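Local coordinates for structural polyprotein, VP2 (Israeli acute paralysis virus, PDB 5CDD) that probably acts as a structural subunit of the virus capsid, a coat protein cut from the structural polyprotein and built on the jelly-roll fold, at residues G89-Y95 and L157-T163; L9-I15 and M183-I188; F68-R72 and Q142-V148. All coordinates share one frame; numbering follows the deposited sequence.

Interaction 1 (G89-Y95 and L157-T163)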
loop_
_atom_site.group_PDB
_atom_site.type_symbol
_atom_site.label_atom_id
_atom_site.label_comp_id
_atom_site.label_asym_id
_atom_site.label_seq_id
_atom_site.Cartn_x
_atom_site.Cartn_y
_atom_site.Cartn_z
ATOM N N GLY C 89 -0.076 -7.157 -73.112
ATOM C CA GLY C 89 -0.422 -8.196 -72.159
ATOM C C GLY C 89 0.236 -7.962 -70.815
ATOM O O GLY C 89 1.203 -7.206 -70.715
ATOM N N ARG C 90 -0.291 -8.603 -69.777
ATOM C CA ARG C 90 0.262 -8.462 -68.436
ATOM C C ARG C 90 0.197 -9.788 -67.681
ATOM O O ARG C 90 -0.823 -10.476 -67.700
ATOM C CB ARG C 90 -0.488 -7.377 -67.657
ATOM C CG ARG C 90 0.063 -7.157 -66.264
ATOM C CD ARG C 90 -0.521 -5.930 -65.585
ATOM N NE ARG C 90 -0.156 -4.690 -66.262
ATOM C CZ ARG C 90 -0.088 -3.508 -65.657
ATOM N NH1 ARG C 90 -0.355 -3.409 -64.361
ATOM N NH2 ARG C 90 0.242 -2.422 -66.345
ATOM N N MET C 91 1.295 -10.139 -67.017
ATOM C CA MET C 91 1.367 -11.389 -66.267
ATOM C C MET C 91 1.678 -11.158 -64.795
ATOM O O MET C 91 1.959 -10.034 -64.377
ATOM C CB MET C 91 2.434 -12.296 -66.874
ATOM C CG MET C 91 2.361 -12.378 -68.381
ATOM S SD MET C 91 3.342 -13.718 -69.043
ATOM C CE MET C 91 2.048 -14.905 -69.389
ATOM N N TYR C 92 1.633 -12.231 -64.012
ATOM C CA TYR C 92 1.904 -12.139 -62.586
ATOM C C TYR C 92 2.861 -13.237 -62.132
ATOM O O TYR C 92 2.602 -14.425 -62.335
ATOM C CB TYR C 92 0.595 -12.241 -61.798
ATOM C CG TYR C 92 0.707 -11.835 -60.345
ATOM C CD1 TYR C 92 1.094 -10.542 -59.993
ATOM C CD2 TYR C 92 0.406 -12.734 -59.321
ATOM C CE1 TYR C 92 1.177 -10.151 -58.656
ATOM C CE2 TYR C 92 0.486 -12.355 -57.980
ATOM C CZ TYR C 92 0.871 -11.062 -57.656
ATOM O OH TYR C 92 0.945 -10.676 -56.336
ATOM N N LEU C 93 3.971 -12.829 -61.526
ATOM C CA LEU C 93 4.963 -13.771 -61.026
ATOM C C LEU C 93 4.815 -13.848 -59.512
ATOM O O LEU C 93 5.118 -12.887 -58.804
ATOM C CB LEU C 93 6.374 -13.298 -61.385
ATOM C CG LEU C 93 7.529 -14.217 -60.972
ATOM C CD1 LEU C 93 7.458 -15.524 -61.752
ATOM C CD2 LEU C 93 8.853 -13.518 -61.231
ATOM N N ALA C 94 4.343 -14.988 -59.017
ATOM C CA ALA C 94 4.149 -15.170 -57.584
ATOM C C ALA C 94 4.775 -16.469 -57.090
ATOM O O ALA C 94 5.031 -17.379 -57.876
ATOM C CB ALA C 94 2.663 -15.157 -57.261
ATOM N N TYR C 95 5.023 -16.547 -55.786
ATOM C CA TYR C 95 5.606 -17.746 -55.196
ATOM C C TYR C 95 4.723 -18.256 -54.063
ATOM O O TYR C 95 3.943 -17.499 -53.484
ATOM C CB TYR C 95 7.030 -17.466 -54.692
ATOM C CG TYR C 95 7.129 -16.614 -53.445
ATOM C CD1 TYR C 95 6.881 -17.156 -52.183
ATOM C CD2 TYR C 95 7.498 -15.271 -53.523
ATOM C CE1 TYR C 95 7.001 -16.384 -51.029
ATOM C CE2 TYR C 95 7.620 -14.489 -52.377
ATOM C CZ TYR C 95 7.371 -15.053 -51.132
ATOM O OH TYR C 95 7.495 -14.289 -49.994
ATOM N N LEU C 157 7.649 -21.463 -57.531
ATOM C CA LEU C 157 7.521 -20.210 -58.264
ATOM C C LEU C 157 6.626 -20.425 -59.481
ATOM O O LEU C 157 6.771 -21.414 -60.198
ATOM C CB LEU C 157 8.900 -19.715 -58.703
ATOM C CG LEU C 157 8.946 -18.351 -59.392
ATOM C CD1 LEU C 157 8.311 -17.298 -58.498
ATOM C CD2 LEU C 157 10.387 -17.991 -59.704
ATOM N N TYR C 158 5.703 -19.496 -59.709
ATOM C CA TYR C 158 4.773 -19.600 -60.829
ATOM C C TYR C 158 4.684 -18.323 -61.662
ATOM O O TYR C 158 4.867 -17.218 -61.150
ATOM C CB TYR C 158 3.373 -19.945 -60.308
ATOM C CG TYR C 158 3.247 -21.313 -59.671
ATOM C CD1 TYR C 158 3.271 -22.469 -60.448
ATOM C CD2 TYR C 158 3.099 -21.450 -58.290
ATOM C CE1 TYR C 158 3.149 -23.732 -59.868
ATOM C CE2 TYR C 158 2.978 -22.707 -57.698
ATOM C CZ TYR C 158 3.003 -23.843 -58.493
ATOM O OH TYR C 158 2.885 -25.091 -57.920
ATOM N N LEU C 159 4.401 -18.492 -62.953
ATOM C CA LEU C 159 4.242 -17.372 -63.877
ATOM C C LEU C 159 2.860 -17.512 -64.513
ATOM O O LEU C 159 2.647 -18.363 -65.378
ATOM C CB LEU C 159 5.324 -17.401 -64.958
ATOM C CG LEU C 159 5.269 -16.265 -65.985
ATOM C CD1 LEU C 159 5.387 -14.921 -65.285
ATOM C CD2 LEU C 159 6.388 -16.439 -66.995
ATOM N N PHE C 160 1.925 -16.677 -64.069
ATOM C CA PHE C 160 0.551 -16.714 -64.558
ATOM C C PHE C 160 0.194 -15.555 -65.482
ATOM O O PHE C 160 0.700 -14.442 -65.326
ATOM C CB PHE C 160 -0.424 -16.683 -63.379
ATOM C CG PHE C 160 -0.293 -17.841 -62.435
ATOM C CD1 PHE C 160 -0.734 -19.110 -62.800
ATOM C CD2 PHE C 160 0.237 -17.656 -61.161
ATOM C CE1 PHE C 160 -0.652 -20.178 -61.907
ATOM C CE2 PHE C 160 0.323 -18.714 -60.262
ATOM C CZ PHE C 160 -0.123 -19.979 -60.635
ATOM N N PRO C 161 -0.681 -15.809 -66.467
ATOM C CA PRO C 161 -1.109 -14.766 -67.405
ATOM C C PRO C 161 -2.387 -14.133 -66.845
ATOM O O PRO C 161 -3.427 -14.789 -66.783
ATOM C CB PRO C 161 -1.390 -15.543 -68.696
ATOM C CG PRO C 161 -0.709 -16.881 -68.493
ATOM C CD PRO C 161 -0.939 -17.140 -67.038
ATOM N N ILE C 162 -2.315 -12.875 -66.421
ATOM C CA ILE C 162 -3.497 -12.207 -65.880
ATOM C C ILE C 162 -4.515 -11.975 -66.989
ATOM O O ILE C 162 -5.693 -12.300 -66.844
ATOM C CB ILE C 162 -3.139 -10.848 -65.244
ATOM C CG1 ILE C 162 -2.221 -11.063 -64.039
ATOM C CG2 ILE C 162 -4.408 -10.120 -64.821
ATOM C CD1 ILE C 162 -1.765 -9.777 -63.379
ATOM N N THR C 163 -4.045 -11.406 -68.096
ATOM C CA THR C 163 -4.891 -11.127 -69.249
ATOM C C THR C 163 -4.375 -11.923 -70.438
ATOM O O THR C 163 -3.226 -12.365 -70.443
ATOM C CB THR C 163 -4.846 -9.639 -69.637
ATOM O OG1 THR C 163 -3.536 -9.311 -70.119
ATOM C CG2 THR C 163 -5.173 -8.765 -68.440
#
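Leu93 (chi1 -178°) and Leu157 (chi1 -175°) both hold CG opposite the backbone N, and their CD1 methyls come together obliquely at 3.8 Å. Leu159 has the same conformation, and its CD1 touches Leu93 CD1 at 4.1 Å. Leu93 therefore lies between two leucines of the neighbouring strand. Next along this face, the Met91 chain bends at chi3 (103°) and lays CE on Pro161 CG, 3.5 Å away. The backbones run antiparallel. Tyr92 and Phe160 exchange two hydrogen bonds, Tyr92 N to Phe160 O at 2.7 Å and Phe160 N to Tyr92 O at 2.9 Å. Ala94 and Tyr158 form the next hydrogen-bonded pair. On the other face, Ile162 CD1 rests on Tyr92 CB at 3.8 Å, while the Tyr92 hydroxyl bonds to Tyr119 O. Beyond the strand end the pairing frays: Arg90 O receives only weak bonds from Ile162 N and Thr163 N. The Arg90 guanidinium leads away to a salt bridge with Asp125. Leu93 and Leu157 pack on Val77 of strand 68-81, in the opposite sheet. This is the E-H strand pair of the CHEF sheet in a viral jelly-roll beta-sandwich.

Interaction 2 (L9-I15 and M183-I188)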
loop_
_atom_site.group_PDB
_atom_site.type_symbol
_atom_site.label_atom_id
_atom_site.label_comp_id
_atom_site.label_asym_id
_atom_site.label_seq_id
_atom_site.Cartn_x
_atom_site.Cartn_y
_atom_site.Cartn_z
ATOM N N LEU C 9 27.656 -18.576 -55.994
ATOM C CA LEU C 9 26.244 -18.909 -55.867
ATOM C C LEU C 9 25.366 -17.683 -56.088
ATOM O O LEU C 9 24.165 -17.808 -56.328
ATOM C CB LEU C 9 25.962 -19.505 -54.488
ATOM C CG LEU C 9 26.663 -20.827 -54.165
ATOM C CD1 LEU C 9 26.298 -21.260 -52.758
ATOM C CD2 LEU C 9 26.257 -21.891 -55.171
ATOM N N GLN C 10 25.966 -16.498 -56.010
ATOM C CA GLN C 10 25.222 -15.261 -56.206
ATOM C C GLN C 10 25.278 -14.803 -57.657
ATOM O O GLN C 10 24.729 -13.757 -58.006
ATOM C CB GLN C 10 25.772 -14.162 -55.299
ATOM C CG GLN C 10 25.796 -14.536 -53.831
ATOM C CD GLN C 10 26.101 -13.354 -52.939
ATOM O OE1 GLN C 10 27.101 -12.662 -53.128
ATOM N NE2 GLN C 10 25.239 -13.114 -51.957
ATOM N N ARG C 11 25.944 -15.588 -58.497
ATOM C CA ARG C 11 26.059 -15.270 -59.915
ATOM C C ARG C 11 24.760 -15.602 -60.635
ATOM O O ARG C 11 24.294 -16.743 -60.597
ATOM C CB ARG C 11 27.197 -16.066 -60.555
ATOM C CG ARG C 11 28.579 -15.692 -60.080
ATOM C CD ARG C 11 29.609 -16.541 -60.795
ATOM N NE ARG C 11 30.976 -16.153 -60.467
ATOM C CZ ARG C 11 32.055 -16.724 -60.991
ATOM N NH1 ARG C 11 31.925 -17.712 -61.867
ATOM N NH2 ARG C 11 33.262 -16.304 -60.639
ATOM N N PRO C 12 24.152 -14.606 -61.298
ATOM C CA PRO C 12 22.900 -14.837 -62.025
ATOM C C PRO C 12 23.111 -15.842 -63.153
ATOM O O PRO C 12 24.137 -15.806 -63.826
ATOM C CB PRO C 12 22.554 -13.449 -62.562
ATOM C CG PRO C 12 23.142 -12.526 -61.545
ATOM C CD PRO C 12 24.486 -13.170 -61.286
ATOM N N VAL C 13 22.147 -16.734 -63.354
ATOM C CA VAL C 13 22.244 -17.734 -64.410
ATOM C C VAL C 13 20.914 -17.836 -65.144
ATOM O O VAL C 13 19.857 -17.792 -64.516
ATOM C CB VAL C 13 22.596 -19.119 -63.833
ATOM C CG1 VAL C 13 23.942 -19.070 -63.170
ATOM C CG2 VAL C 13 21.561 -19.550 -62.819
ATOM N N LEU C 14 20.957 -17.952 -66.468
ATOM C CA LEU C 14 19.725 -18.074 -67.239
ATOM C C LEU C 14 19.117 -19.430 -66.908
ATOM O O LEU C 14 19.621 -20.469 -67.331
ATOM C CB LEU C 14 20.013 -17.982 -68.738
ATOM C CG LEU C 14 18.787 -17.999 -69.652
ATOM C CD1 LEU C 14 17.931 -16.769 -69.396
ATOM C CD2 LEU C 14 19.239 -18.034 -71.096
ATOM N N ILE C 15 18.041 -19.410 -66.129
ATOM C CA ILE C 15 17.367 -20.634 -65.724
ATOM C C ILE C 15 16.423 -21.120 -66.812
ATOM O O ILE C 15 16.221 -22.322 -66.981
ATOM C CB ILE C 15 16.544 -20.420 -64.429
ATOM C CG1 ILE C 15 17.468 -20.016 -63.278
ATOM C CG2 ILE C 15 15.791 -21.691 -64.073
ATOM C CD1 ILE C 15 18.482 -21.075 -62.904
ATOM N N MET C 183 18.153 -16.376 -62.263
ATOM C CA MET C 183 18.054 -16.652 -60.838
ATOM C C MET C 183 19.424 -16.821 -60.197
ATOM O O MET C 183 20.403 -17.146 -60.870
ATOM C CB MET C 183 17.222 -17.913 -60.592
ATOM C CG MET C 183 15.730 -17.735 -60.801
ATOM S SD MET C 183 14.817 -19.244 -60.420
ATOM C CE MET C 183 14.021 -19.571 -61.983
ATOM N N TRP C 184 19.479 -16.593 -58.889
ATOM C CA TRP C 184 20.709 -16.727 -58.123
ATOM C C TRP C 184 20.363 -16.659 -56.643
ATOM O O TRP C 184 19.215 -16.398 -56.284
ATOM C CB TRP C 184 21.703 -15.626 -58.505
ATOM C CG TRP C 184 21.275 -14.231 -58.167
ATOM C CD1 TRP C 184 21.566 -13.537 -57.029
ATOM C CD2 TRP C 184 20.516 -13.342 -58.996
ATOM N NE1 TRP C 184 21.045 -12.268 -57.100
ATOM C CE2 TRP C 184 20.394 -12.122 -58.297
ATOM C CE3 TRP C 184 19.928 -13.458 -60.263
ATOM C CZ2 TRP C 184 19.709 -11.019 -58.824
ATOM C CZ3 TRP C 184 19.245 -12.362 -60.787
ATOM C CH2 TRP C 184 19.143 -11.159 -60.066
ATOM N N LEU C 185 21.347 -16.893 -55.784
ATOM C CA LEU C 185 21.099 -16.889 -54.349
ATOM C C LEU C 185 21.709 -15.697 -53.621
ATOM O O LEU C 185 22.682 -15.100 -54.079
ATOM C CB LEU C 185 21.632 -18.191 -53.746
ATOM C CG LEU C 185 21.184 -19.478 -54.453
ATOM C CD1 LEU C 185 21.893 -20.675 -53.846
ATOM C CD2 LEU C 185 19.676 -19.637 -54.343
ATOM N N SER C 186 21.109 -15.350 -52.486
ATOM C CA SER C 186 21.582 -14.255 -51.647
ATOM C C SER C 186 21.341 -14.680 -50.199
ATOM O O SER C 186 20.564 -15.602 -49.951
ATOM C CB SER C 186 20.821 -12.965 -51.960
ATOM O OG SER C 186 19.436 -13.104 -51.702
ATOM N N ASN C 187 22.005 -14.026 -49.250
ATOM C CA ASN C 187 21.856 -14.381 -47.839
ATOM C C ASN C 187 22.289 -15.818 -47.616
ATOM O O ASN C 187 21.750 -16.516 -46.758
ATOM C CB ASN C 187 20.404 -14.224 -47.397
ATOM C CG ASN C 187 20.177 -12.962 -46.616
ATOM O OD1 ASN C 187 20.461 -11.867 -47.096
ATOM N ND2 ASN C 187 19.667 -13.102 -45.398
ATOM N N ILE C 188 23.275 -16.244 -48.394
ATOM C CA ILE C 188 23.774 -17.606 -48.326
ATOM C C ILE C 188 24.463 -17.977 -47.024
ATOM O O ILE C 188 25.267 -17.217 -46.482
ATOM C CB ILE C 188 24.744 -17.889 -49.476
ATOM C CG1 ILE C 188 24.104 -17.468 -50.799
ATOM C CG2 ILE C 188 25.096 -19.370 -49.493
ATOM C CD1 ILE C 188 25.061 -17.458 -51.950
#
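Leu9 O takes a hydrogen bond from Leu185 N at 3.0 Å, and Lys61 NZ adds a weak second one. The N-H of Leu185 points well at this oxygen (163°). Met183 O is also met twice. Val13 N donates to it at 3.1 Å, and Pro12 CA brings a CA-H...O contact. Met183 N returns a bond to Val13 O, so Val13 and Met183 form an antiparallel hydrogen-bonded pair. Between these two bonded points, Trp184 meets Pro12. Trp184 CG sits between the backbone N and the carbonyl carbon (chi1 65°). The indole then offers one face to the proline. Pro12 CG lies 3.9 Å from the centroid of the six-membered ring, a CH-pi contact that is offset toward the ring's rim. The pairing joins strand 13-18 to strand 179-186, both in the BIDG sheet of the jelly roll. It also ties the loop after helix 2-9 to that sheet. At one end, Ile15 and Met183 cross at about a right angle. Ile15 CG1 touches Met183 CB at 3.4 Å, and the bend of Met183 at chi3 (-121°) sets CE against Ile15 CG2 at 3.5 Å. Trp49 of strand 47-51 packs on both residues. At the other end the chain turns a corner at Asn187 and brings Ile188 back toward Leu9 and Gln10. Ile188 CD1 lodges against Leu9 CB (3.4 Å) and Gln10 CG (3.6 Å). Gln10 NE2 reaches Glu9 of a neighbouring polyprotein chain through a weak hydrogen bond.

Interaction 3 (F68-R72 and Q142-V148)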
loop_
_atom_site.group_PDB
_atom_site.type_symbol
_atom_site.label_atom_id
_atom_site.label_comp_id
_atom_site.label_asym_id
_atom_site.label_seq_id
_atom_site.Cartn_x
_atom_site.Cartn_y
_atom_site.Cartn_z
ATOM N N PHE C 68 29.141 -30.268 -48.861
ATOM C CA PHE C 68 28.558 -29.388 -47.855
ATOM C C PHE C 68 27.208 -29.987 -47.481
ATOM O O PHE C 68 26.520 -30.550 -48.330
ATOM C CB PHE C 68 28.386 -27.975 -48.401
ATOM C CG PHE C 68 29.549 -27.075 -48.114
ATOM C CD1 PHE C 68 29.883 -26.752 -46.804
ATOM C CD2 PHE C 68 30.311 -26.549 -49.149
ATOM C CE1 PHE C 68 30.963 -25.915 -46.527
ATOM C CE2 PHE C 68 31.393 -25.711 -48.884
ATOM C CZ PHE C 68 31.717 -25.394 -47.570
ATOM N N LYS C 69 26.826 -29.865 -46.216
ATOM C CA LYS C 69 25.576 -30.454 -45.756
ATOM C C LYS C 69 24.349 -29.548 -45.719
ATOM O O LYS C 69 23.296 -29.911 -46.245
ATOM C CB LYS C 69 25.787 -31.077 -44.374
ATOM C CG LYS C 69 24.569 -31.785 -43.808
ATOM C CD LYS C 69 24.152 -32.949 -44.683
ATOM C CE LYS C 69 23.004 -33.715 -44.061
ATOM N NZ LYS C 69 22.617 -34.882 -44.892
ATOM N N TYR C 70 24.474 -28.376 -45.103
ATOM C CA TYR C 70 23.335 -27.470 -44.989
ATOM C C TYR C 70 23.477 -26.123 -45.681
ATOM O O TYR C 70 24.550 -25.521 -45.696
ATOM C CB TYR C 70 23.009 -27.244 -43.512
ATOM C CG TYR C 70 22.664 -28.513 -42.772
ATOM C CD1 TYR C 70 21.528 -29.251 -43.105
ATOM C CD2 TYR C 70 23.480 -28.985 -41.746
ATOM C CE1 TYR C 70 21.213 -30.432 -42.432
ATOM C CE2 TYR C 70 23.176 -30.164 -41.066
ATOM C CZ TYR C 70 22.043 -30.881 -41.415
ATOM O OH TYR C 70 21.740 -32.046 -40.748
ATOM N N LEU C 71 22.367 -25.655 -46.241
ATOM C CA LEU C 71 22.323 -24.379 -46.939
ATOM C C LEU C 71 21.123 -23.565 -46.476
ATOM O O LEU C 71 20.065 -24.114 -46.173
ATOM C CB LEU C 71 22.224 -24.605 -48.449
ATOM C CG LEU C 71 21.998 -23.361 -49.315
ATOM C CD1 LEU C 71 23.209 -22.444 -49.240
ATOM C CD2 LEU C 71 21.743 -23.784 -50.747
ATOM N N ARG C 72 21.302 -22.251 -46.421
ATOM C CA ARG C 72 20.243 -21.333 -46.022
ATOM C C ARG C 72 20.387 -20.151 -46.972
ATOM O O ARG C 72 21.486 -19.623 -47.130
ATOM C CB ARG C 72 20.448 -20.877 -44.577
ATOM C CG ARG C 72 19.272 -20.117 -43.998
ATOM C CD ARG C 72 19.650 -19.412 -42.707
ATOM N NE ARG C 72 18.506 -18.722 -42.117
ATOM C CZ ARG C 72 17.500 -19.334 -41.498
ATOM N NH1 ARG C 72 17.496 -20.657 -41.382
ATOM N NH2 ARG C 72 16.493 -18.626 -41.000
ATOM N N GLN C 142 12.440 -25.366 -41.722
ATOM C CA GLN C 142 13.587 -26.012 -41.104
ATOM C C GLN C 142 14.715 -25.001 -40.964
ATOM O O GLN C 142 14.744 -23.992 -41.667
ATOM C CB GLN C 142 14.048 -27.189 -41.958
ATOM C CG GLN C 142 12.996 -28.258 -42.136
ATOM C CD GLN C 142 13.485 -29.406 -42.983
ATOM O OE1 GLN C 142 13.800 -29.231 -44.159
ATOM N NE2 GLN C 142 13.557 -30.591 -42.389
ATOM N N GLU C 143 15.647 -25.275 -40.058
ATOM C CA GLU C 143 16.765 -24.372 -39.824
ATOM C C GLU C 143 17.672 -24.237 -41.042
ATOM O O GLU C 143 18.404 -23.251 -41.177
ATOM C CB GLU C 143 17.577 -24.848 -38.620
ATOM C CG GLU C 143 16.784 -24.935 -37.319
ATOM C CD GLU C 143 16.017 -23.659 -37.002
ATOM O OE1 GLU C 143 14.907 -23.472 -37.551
ATOM O OE2 GLU C 143 16.527 -22.837 -36.209
ATOM N N ALA C 144 17.623 -25.228 -41.928
ATOM C CA ALA C 144 18.440 -25.214 -43.135
ATOM C C ALA C 144 17.978 -26.252 -44.151
ATOM O O ALA C 144 17.217 -27.166 -43.831
ATOM C CB ALA C 144 19.900 -25.448 -42.779
ATOM N N TYR C 145 18.451 -26.094 -45.383
ATOM C CA TYR C 145 18.120 -26.994 -46.481
ATOM C C TYR C 145 19.187 -28.083 -46.584
ATOM O O TYR C 145 20.380 -27.787 -46.628
ATOM C CB TYR C 145 18.057 -26.192 -47.786
ATOM C CG TYR C 145 17.778 -27.004 -49.033
ATOM C CD1 TYR C 145 16.549 -27.635 -49.223
ATOM C CD2 TYR C 145 18.744 -27.131 -50.032
ATOM C CE1 TYR C 145 16.288 -28.371 -50.379
ATOM C CE2 TYR C 145 18.493 -27.864 -51.189
ATOM C CZ TYR C 145 17.265 -28.480 -51.356
ATOM O OH TYR C 145 17.016 -29.204 -52.498
ATOM N N ASP C 146 18.759 -29.342 -46.615
ATOM C CA ASP C 146 19.692 -30.458 -46.720
ATOM C C ASP C 146 20.157 -30.595 -48.167
ATOM O O ASP C 146 19.390 -31.010 -49.037
ATOM C CB ASP C 146 19.018 -31.755 -46.276
ATOM C CG ASP C 146 20.010 -32.875 -46.041
ATOM O OD1 ASP C 146 20.806 -33.172 -46.958
ATOM O OD2 ASP C 146 19.989 -33.459 -44.938
ATOM N N LEU C 147 21.416 -30.248 -48.418
ATOM C CA LEU C 147 21.978 -30.318 -49.760
ATOM C C LEU C 147 22.160 -31.745 -50.268
ATOM O O LEU C 147 21.995 -32.014 -51.453
ATOM C CB LEU C 147 23.323 -29.584 -49.802
ATOM C CG LEU C 147 23.311 -28.084 -49.487
ATOM C CD1 LEU C 147 24.736 -27.589 -49.351
ATOM C CD2 LEU C 147 22.579 -27.321 -50.578
ATOM N N VAL C 148 22.487 -32.665 -49.371
ATOM C CA VAL C 148 22.710 -34.049 -49.773
ATOM C C VAL C 148 21.417 -34.803 -50.074
ATOM O O VAL C 148 21.365 -35.598 -51.009
ATOM C CB VAL C 148 23.501 -34.819 -48.690
ATOM C CG1 VAL C 148 23.800 -36.219 -49.156
ATOM C CG2 VAL C 148 24.798 -34.111 -48.398
#
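Lys69 and Asp146 form a salt bridge across the strands. The lysine CG is anti to the backbone N, and a bend at chi2 (62°) brings its otherwise extended chain round to the aspartate. Lys69 NZ meets Asp146 OD2 at 3.0 Å on the syn side, 16° out of the carboxylate plane; its bond to OD1 is weak. OD1 also accepts the backbone N of Thr149, so the carboxylate is held at both oxygens. The bent lysine chain passes over the Tyr70 ring, with CG above its centre. Tyr70 CB touches Ala144 CB at 3.7 Å. This is the D-G pairing of the jelly roll, where strand 68-81 meets strand 131-146 in the BIDG sheet. Leu71 and Tyr145 form a hydrogen-bonded pair: Tyr145 N to Leu71 O is 2.7 Å and Leu71 N to Tyr145 O is 2.9 Å. Leu147 N also bonds Lys69 O. On the Leu71 face, Leu147 divides its two methyls. CD2 packs on Leu71 CB at 3.5 Å, and CD1 reaches Phe68 CB at 3.8 Å. Leu56 of helix 53-57 touches Leu71, Tyr145 and Leu147. The Arg72 chain is extended from CG to NE, then turns at chi4 (74°); NH1 makes a weak bond to Glu143 O.

The three contacts share out the two sheets of the jelly roll. Interaction 1 belongs to the CHEF sheet. Interactions 2 and 3 both belong to the BIDG sheet, where strands 179-186 and 68-81 are neighbours. These two are the nearest pair, with centres about 16 Å apart, and they touch through Ile188 CG2 and Leu71 CD1 at 3.6 Å. Interaction 1 lies on the other side of the chain's centre. Its centre is about 21 Å from that of interaction 2, with nearest atoms about 5 Å apart, and about 30 Å from that of interaction 3. Along the sequence, the segments of interactions 1 and 3 alternate, and interaction 2 pairs segments near the two chain ends, around them.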